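Long-range contact in D-3-phosphoglycerate dehydrogenase oxidoreductase protein (PDB 3GG9), which probably acts as an NAD-dependent phosphoglycerate dehydrogenase of the D-isomer specific 2-hydroxyacid dehydrogenase family: residues V221-N226 against A253-E258. Numbering follows the deposited sequence.
Sequences VHLRLN and AELVEE. With SO4 (sulfate ion), chain F; SO4 (sulfate ion), chain E.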
loop_
_atom_site.group_PDB
_atom_site.type_symbol
_atom_site.label_atom_id
_atom_site.label_comp_id
_atom_site.label_asym_id
_atom_site.label_seq_id
_atom_site.Cartn_x
_atom_site.Cartn_y
_atom_site.Cartn_z
ATOM N N VAL A 221 -4.727 -13.218 8.327
ATOM C CA VAL A 221 -5.900 -14.049 8.702
ATOM C C VAL A 221 -7.061 -14.015 7.700
ATOM O O VAL A 221 -7.621 -12.953 7.418
ATOM C CB VAL A 221 -6.440 -13.641 10.119
ATOM C CG1 VAL A 221 -7.479 -14.636 10.585
ATOM C CG2 VAL A 221 -5.312 -13.636 11.085
ATOM N N HIS A 222 -7.418 -15.189 7.168
ATOM C CA HIS A 222 -8.519 -15.309 6.217
ATOM C C HIS A 222 -9.531 -16.389 6.575
ATOM O O HIS A 222 -9.624 -17.421 5.910
ATOM C CB HIS A 222 -7.946 -15.510 4.838
ATOM C CG HIS A 222 -7.030 -14.407 4.444
ATOM N ND1 HIS A 222 -7.493 -13.168 4.071
ATOM C CD2 HIS A 222 -5.681 -14.325 4.451
ATOM C CE1 HIS A 222 -6.464 -12.379 3.830
ATOM N NE2 HIS A 222 -5.355 -13.054 4.061
ATOM N N LEU A 223 -10.303 -16.121 7.620
ATOM C CA LEU A 223 -11.271 -17.079 8.152
ATOM C C LEU A 223 -12.637 -16.425 8.221
ATOM O O LEU A 223 -12.740 -15.226 8.467
ATOM C CB LEU A 223 -10.864 -17.510 9.569
ATOM C CG LEU A 223 -9.518 -18.199 9.793
ATOM C CD1 LEU A 223 -9.195 -18.292 11.278
ATOM C CD2 LEU A 223 -9.537 -19.595 9.155
ATOM N N ARG A 224 -13.680 -17.215 8.003
ATOM C CA ARG A 224 -15.045 -16.787 8.249
ATOM C C ARG A 224 -15.286 -16.932 9.745
ATOM O O ARG A 224 -14.702 -17.827 10.396
ATOM C CB ARG A 224 -16.041 -17.639 7.450
ATOM C CG ARG A 224 -15.909 -17.518 5.909
ATOM C CD ARG A 224 -16.709 -16.345 5.338
ATOM N NE ARG A 224 -16.245 -15.946 4.004
ATOM C CZ ARG A 224 -16.579 -14.819 3.367
ATOM N NH1 ARG A 224 -16.091 -14.581 2.159
ATOM N NH2 ARG A 224 -17.397 -13.921 3.919
ATOM N N LEU A 225 -16.111 -16.040 10.284
ATOM C CA LEU A 225 -16.461 -16.067 11.707
ATOM C C LEU A 225 -17.633 -17.022 11.965
ATOM O O LEU A 225 -18.701 -16.890 11.358
ATOM C CB LEU A 225 -16.817 -14.672 12.221
ATOM C CG LEU A 225 -17.019 -14.543 13.742
ATOM C CD1 LEU A 225 -15.803 -14.989 14.518
ATOM C CD2 LEU A 225 -17.402 -13.123 14.106
ATOM N N ASN A 226 -17.397 -17.980 12.854
ATOM C CA ASN A 226 -18.401 -18.941 13.313
ATOM C C ASN A 226 -17.965 -19.443 14.689
ATOM O O ASN A 226 -16.918 -19.021 15.190
ATOM C CB ASN A 226 -18.572 -20.104 12.307
ATOM C CG ASN A 226 -17.258 -20.814 11.986
ATOM O OD1 ASN A 226 -16.479 -21.126 12.875
ATOM N ND2 ASN A 226 -17.017 -21.074 10.698
ATOM N N ALA A 253 -13.022 -8.992 13.383
ATOM C CA ALA A 253 -12.309 -8.660 14.641
ATOM C C ALA A 253 -12.387 -9.741 15.727
ATOM O O ALA A 253 -11.434 -9.965 16.490
ATOM C CB ALA A 253 -12.828 -7.334 15.197
ATOM N N GLU A 254 -13.508 -10.439 15.759
ATOM C CA GLU A 254 -13.825 -11.385 16.820
ATOM C C GLU A 254 -13.125 -12.734 16.635
ATOM O O GLU A 254 -13.211 -13.608 17.504
ATOM C CB GLU A 254 -15.348 -11.560 16.922
ATOM C CG GLU A 254 -16.119 -10.273 17.261
ATOM C CD GLU A 254 -16.632 -9.486 16.038
ATOM O OE1 GLU A 254 -17.535 -8.647 16.245
ATOM O OE2 GLU A 254 -16.144 -9.677 14.887
ATOM N N LEU A 255 -12.419 -12.897 15.517
ATOM C CA LEU A 255 -11.466 -14.002 15.367
ATOM C C LEU A 255 -10.337 -13.970 16.394
ATOM O O LEU A 255 -9.779 -15.005 16.717
ATOM C CB LEU A 255 -10.848 -14.012 13.975
ATOM C CG LEU A 255 -11.776 -14.260 12.786
ATOM C CD1 LEU A 255 -11.007 -14.122 11.480
ATOM C CD2 LEU A 255 -12.421 -15.623 12.864
ATOM N N VAL A 256 -9.983 -12.778 16.869
ATOM C CA VAL A 256 -8.998 -12.623 17.935
ATOM C C VAL A 256 -9.782 -12.407 19.217
ATOM O O VAL A 256 -10.752 -11.654 19.223
ATOM C CB VAL A 256 -8.063 -11.408 17.704
ATOM C CG1 VAL A 256 -6.981 -11.316 18.788
ATOM C CG2 VAL A 256 -7.409 -11.483 16.327
ATOM N N GLU A 257 -9.374 -13.070 20.295
ATOM C CA GLU A 257 -10.000 -12.842 21.599
ATOM C C GLU A 257 -10.019 -11.370 21.971
ATOM O O GLU A 257 -9.131 -10.609 21.616
ATOM C CB GLU A 257 -9.367 -13.705 22.699
ATOM C CG GLU A 257 -7.973 -13.303 23.148
ATOM C CD GLU A 257 -7.495 -14.129 24.349
ATOM O OE1 GLU A 257 -6.276 -14.265 24.540
ATOM O OE2 GLU A 257 -8.344 -14.643 25.105
ATOM N N GLU A 258 -11.093 -10.989 22.641
ATOM C CA GLU A 258 -11.388 -9.620 23.005
ATOM C C GLU A 258 -10.199 -8.947 23.709
ATOM O O GLU A 258 -9.600 -9.519 24.630
ATOM C CB GLU A 258 -12.641 -9.634 23.870
ATOM C CG GLU A 258 -13.174 -8.288 24.196
ATOM C CD GLU A 258 -14.495 -8.374 24.892
ATOM O OE1 GLU A 258 -15.227 -7.371 24.843
ATOM O OE2 GLU A 258 -14.808 -9.443 25.476
HETATM S S SO4 F . -13.631 -17.279 1.574
HETATM O O1 SO4 F . -14.488 -16.343 0.852
HETATM O O2 SO4 F . -14.185 -17.584 2.904
HETATM O O3 SO4 F . -13.583 -18.519 0.791
HETATM O O4 SO4 F . -12.304 -16.677 1.765
HETATM S S SO4 E . -19.376 -11.952 0.578
HETATM O O1 SO4 E . -19.613 -10.524 0.531
HETATM O O2 SO4 E . -20.577 -12.668 0.193
HETATM O O3 SO4 E . -18.305 -12.287 -0.352
HETATM O O4 SO4 E . -18.982 -12.295 1.944
#
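Arg-224 NH1 gives the shortest polar bond, 2.7 Å and nearly straight (175°) to O1 of the chain F sulfate. Its NE reaches O2 of the same ion at 2.9 Å, so two parallel N-H groups grip the anion edge-on, with the sulfur in the guanidinium plane. NH2 takes O4 of the chain E sulfate through a more bent bond (143°). The backbone of Arg-224 faces the other way: its O accepts from Thr-229 OG1 and lies 4.0 Å from Leu-255 CD2. Both segments follow the C-terminal ends of adjacent inner strands, 218-221 and 246-249, of the parallel Rossmann sheet. One sulfate, probably from the crystallisation liquor, is also bound by the Lys-170 and Ile-171 amides, within a likely GxGxxG turn, where the pyrophosphate of NAD would be expected. Behind this polar face, Leu-255 lays its two methyls along the largely extended 221-225, sliding past Val-221 and Leu-225. CD1 meets Val-221 CG1 at 3.7 Å and packs on Leu-223 CB, while CD2 touches Leu-225 CD1 at 3.8 Å. With CG anti to N (chi1 -172°), Leu-225 crosses Glu-254 at about a right angle, laying CD2 against that residue's CB and OE2, both 3.8 Å away.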